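Local coordinates for regulatory protein SWI6 (Saccharomyces cerevisiae, PDB 1SW6) that acts as the shared subunit of the SBF and MBF complexes in cell-cycle-dependent transcription, the part described here being its ankyrin-repeat domain, at residues Ser140-Glu145 with Tyr178-Phe183; Glu145-Leu150 with Glu184-Tyr189. One frame throughout, in Å; residues are numbered along the deposited sequence.

Interaction 1. Residues Ser140-Glu145 with Tyr178-Phe183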
loop_
_atom_site.group_PDB
_atom_site.type_symbol
_atom_site.label_atom_id
_atom_site.label_comp_id
_atom_site.label_asym_id
_atom_site.label_seq_id
_atom_site.Cartn_x
_atom_site.Cartn_y
_atom_site.Cartn_z
ATOM N N SER A 140 -1.637 -5.808 -8.279
ATOM C CA SER A 140 -0.476 -5.395 -7.499
ATOM C C SER A 140 0.067 -6.570 -6.689
ATOM O O SER A 140 1.242 -6.627 -6.350
ATOM C CB SER A 140 -0.874 -4.264 -6.548
ATOM O OG SER A 140 0.262 -3.718 -5.902
ATOM N N ILE A 141 -0.816 -7.514 -6.415
ATOM C CA ILE A 141 -0.510 -8.678 -5.607
ATOM C C ILE A 141 -0.243 -9.930 -6.435
ATOM O O ILE A 141 -0.118 -11.027 -5.899
ATOM C CB ILE A 141 -1.692 -8.885 -4.612
ATOM C CG1 ILE A 141 -1.163 -8.835 -3.198
ATOM C CG2 ILE A 141 -2.501 -10.121 -4.946
ATOM C CD1 ILE A 141 -0.634 -7.485 -2.841
ATOM N N ALA A 142 -0.153 -9.751 -7.747
ATOM C CA ALA A 142 0.097 -10.847 -8.673
ATOM C C ALA A 142 -0.909 -11.991 -8.579
ATOM O O ALA A 142 -0.574 -13.141 -8.892
ATOM C CB ALA A 142 1.514 -11.388 -8.488
ATOM N N ASN A 143 -2.138 -11.702 -8.158
ATOM C CA ASN A 143 -3.125 -12.778 -8.100
ATOM C C ASN A 143 -3.742 -12.949 -9.483
ATOM O O ASN A 143 -4.875 -12.531 -9.731
ATOM C CB ASN A 143 -4.236 -12.484 -7.099
ATOM C CG ASN A 143 -5.054 -13.726 -6.780
ATOM O OD1 ASN A 143 -5.494 -14.444 -7.683
ATOM N ND2 ASN A 143 -5.249 -13.992 -5.497
ATOM N N LEU A 144 -2.985 -13.576 -10.376
ATOM C CA LEU A 144 -3.413 -13.802 -11.748
ATOM C C LEU A 144 -4.802 -14.413 -11.895
ATOM O O LEU A 144 -5.611 -13.931 -12.674
ATOM C CB LEU A 144 -2.384 -14.688 -12.463
ATOM C CG LEU A 144 -2.631 -15.053 -13.932
ATOM C CD1 LEU A 144 -2.750 -13.802 -14.777
ATOM C CD2 LEU A 144 -1.480 -15.921 -14.425
ATOM N N GLU A 145 -5.075 -15.476 -11.155
ATOM C CA GLU A 145 -6.366 -16.143 -11.263
ATOM C C GLU A 145 -7.535 -15.226 -10.993
ATOM O O GLU A 145 -8.507 -15.196 -11.753
ATOM C CB GLU A 145 -6.436 -17.336 -10.318
ATOM C CG GLU A 145 -7.046 -18.554 -10.982
ATOM C CD GLU A 145 -6.248 -18.986 -12.199
ATOM O OE1 GLU A 145 -6.781 -19.789 -12.999
ATOM O OE2 GLU A 145 -5.089 -18.523 -12.354
ATOM N N TYR A 178 7.023 -10.462 -10.519
ATOM C CA TYR A 178 8.310 -11.043 -10.884
ATOM C C TYR A 178 8.551 -12.260 -9.971
ATOM O O TYR A 178 8.823 -13.363 -10.435
ATOM C CB TYR A 178 9.409 -9.994 -10.703
ATOM C CG TYR A 178 10.825 -10.530 -10.671
ATOM C CD1 TYR A 178 11.364 -11.217 -11.753
ATOM C CD2 TYR A 178 11.635 -10.313 -9.568
ATOM C CE1 TYR A 178 12.683 -11.673 -11.732
ATOM C CE2 TYR A 178 12.948 -10.760 -9.537
ATOM C CZ TYR A 178 13.465 -11.438 -10.618
ATOM O OH TYR A 178 14.763 -11.881 -10.567
ATOM N N ASP A 179 8.422 -12.058 -8.667
ATOM C CA ASP A 179 8.621 -13.145 -7.716
ATOM C C ASP A 179 7.705 -14.316 -8.020
ATOM O O ASP A 179 8.110 -15.474 -7.907
ATOM C CB ASP A 179 8.363 -12.665 -6.288
ATOM C CG ASP A 179 9.447 -11.729 -5.781
ATOM O OD1 ASP A 179 10.440 -11.511 -6.507
ATOM O OD2 ASP A 179 9.311 -11.214 -4.652
ATOM N N SER A 180 6.477 -14.012 -8.426
ATOM C CA SER A 180 5.497 -15.048 -8.724
ATOM C C SER A 180 5.556 -15.557 -10.160
ATOM O O SER A 180 4.877 -16.520 -10.501
ATOM C CB SER A 180 4.084 -14.535 -8.423
ATOM O OG SER A 180 3.996 -14.047 -7.096
ATOM N N GLY A 181 6.363 -14.913 -11.000
ATOM C CA GLY A 181 6.480 -15.342 -12.384
ATOM C C GLY A 181 5.163 -15.343 -13.143
ATOM O O GLY A 181 4.947 -16.181 -14.015
ATOM N N THR A 182 4.278 -14.407 -12.816
ATOM C CA THR A 182 2.981 -14.327 -13.483
ATOM C C THR A 182 2.892 -13.208 -14.512
ATOM O O THR A 182 1.909 -13.118 -15.240
ATOM C CB THR A 182 1.830 -14.095 -12.466
ATOM O OG1 THR A 182 2.191 -13.033 -11.571
ATOM C CG2 THR A 182 1.545 -15.365 -11.668
ATOM N N PHE A 183 3.913 -12.360 -14.582
ATOM C CA PHE A 183 3.875 -11.224 -15.505
ATOM C C PHE A 183 3.565 -11.520 -16.967
ATOM O O PHE A 183 2.686 -10.878 -17.550
ATOM C CB PHE A 183 5.174 -10.420 -15.430
ATOM C CG PHE A 183 5.079 -9.068 -16.082
ATOM C CD1 PHE A 183 4.161 -8.120 -15.622
ATOM C CD2 PHE A 183 5.905 -8.734 -17.146
ATOM C CE1 PHE A 183 4.074 -6.858 -16.213
ATOM C CE2 PHE A 183 5.824 -7.471 -17.745
ATOM C CZ PHE A 183 4.906 -6.534 -17.274
#
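Thr182 presents its two branches to two different residues, OG1 to Ala142 and CG2 to Leu144, and this fork organises the contact. The first torsion of Thr182 (chi1 48°) sets OG1 between the backbone N and the carbonyl carbon, which turns CG2 anti to the carbonyl. From there Thr182 OG1 comes to 3.6 Å from Ala142 CB, and Thr182 CG2 lies 4.1 Å from both CB and CD2 of Leu144. The Leu144 and Thr182 side chains run antiparallel, with the threonine methyl alongside the leucine chain. Ser180 OG approaches the same Ala142 CB from a second direction, at 3.9 Å. Both hydroxyls also have hydrogen-bond partners nearby, Ser180 OG with Asn176 O and Thr182 OG1 with Asn177 OD1, and these probably help fix the rotation of both hydroxyls. Ala142 (phi 56°) and Gly181 (phi 58°) each close a helix with a Schellman motif, so similar turns of consecutive ankyrin repeats lie next to each other, with Ala142 nearest Thr182 by CA. Asn143 then N-caps helix 144-152, its OD1 accepting from Leu146 N. In the fold, the contact joins the turn between helices 134-140 and 144-152 to the one between 176-179 and 183-190. Beyond the second turn, Phe183 packs on helix 218-234, while Ser180 also touches Gly294 of the second subunit.

Interaction 2. Residues Glu145-Leu150 with Glu184-Tyr189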
loop_
_atom_site.group_PDB
_atom_site.type_symbol
_atom_site.label_atom_id
_atom_site.label_comp_id
_atom_site.label_asym_id
_atom_site.label_seq_id
_atom_site.Cartn_x
_atom_site.Cartn_y
_atom_site.Cartn_z
ATOM N N GLU A 145 -5.075 -15.476 -11.155
ATOM C CA GLU A 145 -6.366 -16.143 -11.263
ATOM C C GLU A 145 -7.535 -15.226 -10.993
ATOM O O GLU A 145 -8.507 -15.196 -11.753
ATOM C CB GLU A 145 -6.436 -17.336 -10.318
ATOM C CG GLU A 145 -7.046 -18.554 -10.982
ATOM C CD GLU A 145 -6.248 -18.986 -12.199
ATOM O OE1 GLU A 145 -6.781 -19.789 -12.999
ATOM O OE2 GLU A 145 -5.089 -18.523 -12.354
ATOM N N LEU A 146 -7.468 -14.474 -9.909
ATOM C CA LEU A 146 -8.570 -13.574 -9.629
ATOM C C LEU A 146 -8.676 -12.463 -10.687
ATOM O O LEU A 146 -9.781 -12.037 -11.037
ATOM C CB LEU A 146 -8.431 -13.013 -8.221
ATOM C CG LEU A 146 -9.372 -13.695 -7.226
ATOM C CD1 LEU A 146 -9.483 -15.193 -7.515
ATOM C CD2 LEU A 146 -8.866 -13.445 -5.816
ATOM N N VAL A 147 -7.542 -12.004 -11.214
ATOM C CA VAL A 147 -7.578 -10.968 -12.247
ATOM C C VAL A 147 -8.347 -11.465 -13.475
ATOM O O VAL A 147 -9.174 -10.745 -14.036
ATOM C CB VAL A 147 -6.160 -10.542 -12.692
ATOM C CG1 VAL A 147 -6.234 -9.763 -14.015
ATOM C CG2 VAL A 147 -5.531 -9.648 -11.625
ATOM N N LYS A 148 -8.078 -12.701 -13.884
ATOM C CA LYS A 148 -8.749 -13.274 -15.040
ATOM C C LYS A 148 -10.257 -13.393 -14.814
ATOM O O LYS A 148 -11.056 -13.075 -15.699
ATOM C CB LYS A 148 -8.126 -14.627 -15.354
ATOM C CG LYS A 148 -6.721 -14.485 -15.895
ATOM C CD LYS A 148 -5.840 -15.686 -15.583
ATOM C CE LYS A 148 -6.352 -16.966 -16.200
ATOM N NZ LYS A 148 -5.335 -18.054 -16.040
ATOM N N HIS A 149 -10.644 -13.835 -13.624
ATOM C CA HIS A 149 -12.052 -13.957 -13.281
ATOM C C HIS A 149 -12.734 -12.591 -13.279
ATOM O O HIS A 149 -13.851 -12.454 -13.766
ATOM C CB HIS A 149 -12.200 -14.603 -11.905
ATOM C CG HIS A 149 -12.134 -16.096 -11.932
ATOM N ND1 HIS A 149 -11.333 -16.822 -11.076
ATOM C CD2 HIS A 149 -12.794 -17.002 -12.690
ATOM C CE1 HIS A 149 -11.506 -18.113 -11.305
ATOM N NE2 HIS A 149 -12.387 -18.248 -12.279
ATOM N N LEU A 150 -12.071 -11.575 -12.733
ATOM C CA LEU A 150 -12.671 -10.240 -12.700
ATOM C C LEU A 150 -12.809 -9.651 -14.096
ATOM O O LEU A 150 -13.787 -8.955 -14.388
ATOM C CB LEU A 150 -11.856 -9.281 -11.826
ATOM C CG LEU A 150 -11.852 -9.521 -10.310
ATOM C CD1 LEU A 150 -11.213 -8.330 -9.629
ATOM C CD2 LEU A 150 -13.261 -9.704 -9.799
ATOM N N GLU A 184 4.275 -12.467 -17.574
ATOM C CA GLU A 184 4.033 -12.759 -18.976
ATOM C C GLU A 184 2.613 -13.239 -19.217
ATOM O O GLU A 184 1.985 -12.838 -20.201
ATOM C CB GLU A 184 5.048 -13.775 -19.515
ATOM C CG GLU A 184 4.880 -14.054 -21.017
ATOM C CD GLU A 184 6.165 -14.539 -21.684
ATOM O OE1 GLU A 184 7.086 -14.987 -20.970
ATOM O OE2 GLU A 184 6.253 -14.476 -22.926
ATOM N N ALA A 185 2.098 -14.086 -18.325
ATOM C CA ALA A 185 0.729 -14.576 -18.472
ATOM C C ALA A 185 -0.243 -13.420 -18.239
ATOM O O ALA A 185 -1.308 -13.350 -18.862
ATOM C CB ALA A 185 0.454 -15.705 -17.467
ATOM N N LEU A 186 0.125 -12.510 -17.342
ATOM C CA LEU A 186 -0.727 -11.346 -17.048
ATOM C C LEU A 186 -0.961 -10.454 -18.284
ATOM O O LEU A 186 -2.032 -9.871 -18.460
ATOM C CB LEU A 186 -0.096 -10.502 -15.944
ATOM C CG LEU A 186 -0.916 -9.315 -15.432
ATOM C CD1 LEU A 186 -2.148 -9.815 -14.683
ATOM C CD2 LEU A 186 -0.043 -8.475 -14.498
ATOM N N LEU A 187 0.045 -10.343 -19.136
ATOM C CA LEU A 187 -0.086 -9.514 -20.320
ATOM C C LEU A 187 -1.188 -10.021 -21.256
ATOM O O LEU A 187 -1.804 -9.230 -21.961
ATOM C CB LEU A 187 1.262 -9.429 -21.052
ATOM C CG LEU A 187 2.333 -8.652 -20.267
ATOM C CD1 LEU A 187 3.668 -8.678 -20.999
ATOM C CD2 LEU A 187 1.863 -7.209 -20.068
ATOM N N ASP A 188 -1.449 -11.327 -21.269
ATOM C CA ASP A 188 -2.508 -11.841 -22.146
ATOM C C ASP A 188 -3.862 -11.245 -21.785
ATOM O O ASP A 188 -4.727 -11.080 -22.656
ATOM C CB ASP A 188 -2.603 -13.373 -22.093
ATOM C CG ASP A 188 -1.448 -14.060 -22.805
ATOM O OD1 ASP A 188 -0.667 -13.369 -23.514
ATOM O OD2 ASP A 188 -1.329 -15.295 -22.658
ATOM N N TYR A 189 -4.040 -10.915 -20.507
ATOM C CA TYR A 189 -5.290 -10.320 -20.036
ATOM C C TYR A 189 -5.248 -8.801 -19.834
ATOM O O TYR A 189 -6.303 -8.160 -19.828
ATOM C CB TYR A 189 -5.742 -10.973 -18.727
ATOM C CG TYR A 189 -6.202 -12.395 -18.891
ATOM C CD1 TYR A 189 -5.283 -13.428 -19.079
ATOM C CD2 TYR A 189 -7.563 -12.710 -18.902
ATOM C CE1 TYR A 189 -5.703 -14.741 -19.278
ATOM C CE2 TYR A 189 -7.999 -14.017 -19.100
ATOM C CZ TYR A 189 -7.061 -15.029 -19.289
ATOM O OH TYR A 189 -7.483 -16.325 -19.493
#
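With chi1 near -70° in both Lys148 and Tyr189, each CG lies anti to its own carbonyl carbon, and the lysine chain is brought over one face of the tyrosine ring. Lys148 CG sits 3.3 Å from the centroid of the Tyr189 ring and only 5° off its normal, a close and well-centred CH-pi contact. The rest of the chain follows the ring towards the hydroxyl: a bend at chi3 (62°) carries Lys148 CE to 3.5 Å from Tyr189 OH. Beyond the ring, Lys148 NZ makes a long, weak ion pair with Glu145 OE2 at 3.7 Å, one helical turn back. The Lys148-Tyr189 contact joins helices 144-152 and 183-190, which occupy corresponding places in the first two ankyrin repeats and pack side by side, as in the stacked repeats of this fold. Were the ring of Tyr189 cut back to an alanine, the methylenes of Lys148 would probably lose the aromatic face they lie on and the chain be freer to turn. More deeply buried, Val147 CG1 meets Leu186 CD1 at 4.1 Å, the two side chains crossing at about a right angle. Val147 also packs on Thr139 of helix 134-140, and Leu186 on Leu144. Past the lysine contact, Tyr189 reaches Ile28 of strand 27-29, while its carbonyl oxygen accepts a hydrogen bond from Arg157 NH1.

How the interactions relate
Following the chain from its N terminus, 140-145 leaves helix 134-140 and runs into 145-150 on helix 144-152, the two sharing Glu145. After 32 intervening residues, 178-183 returns to it and closes the loop of interaction 1; 184-189, within helix 183-190, then closes the loop of interaction 2 across 33 residues. The segments alternate, so the loops cross rather than nest, both repeats advancing in the same order. The centres are about 9 Å apart, and Leu144 bridges them, its CD2 lying 3.6 Å from Ala185 CB. Together they tie the first ankyrin repeat to the second, at a turn and along a helix.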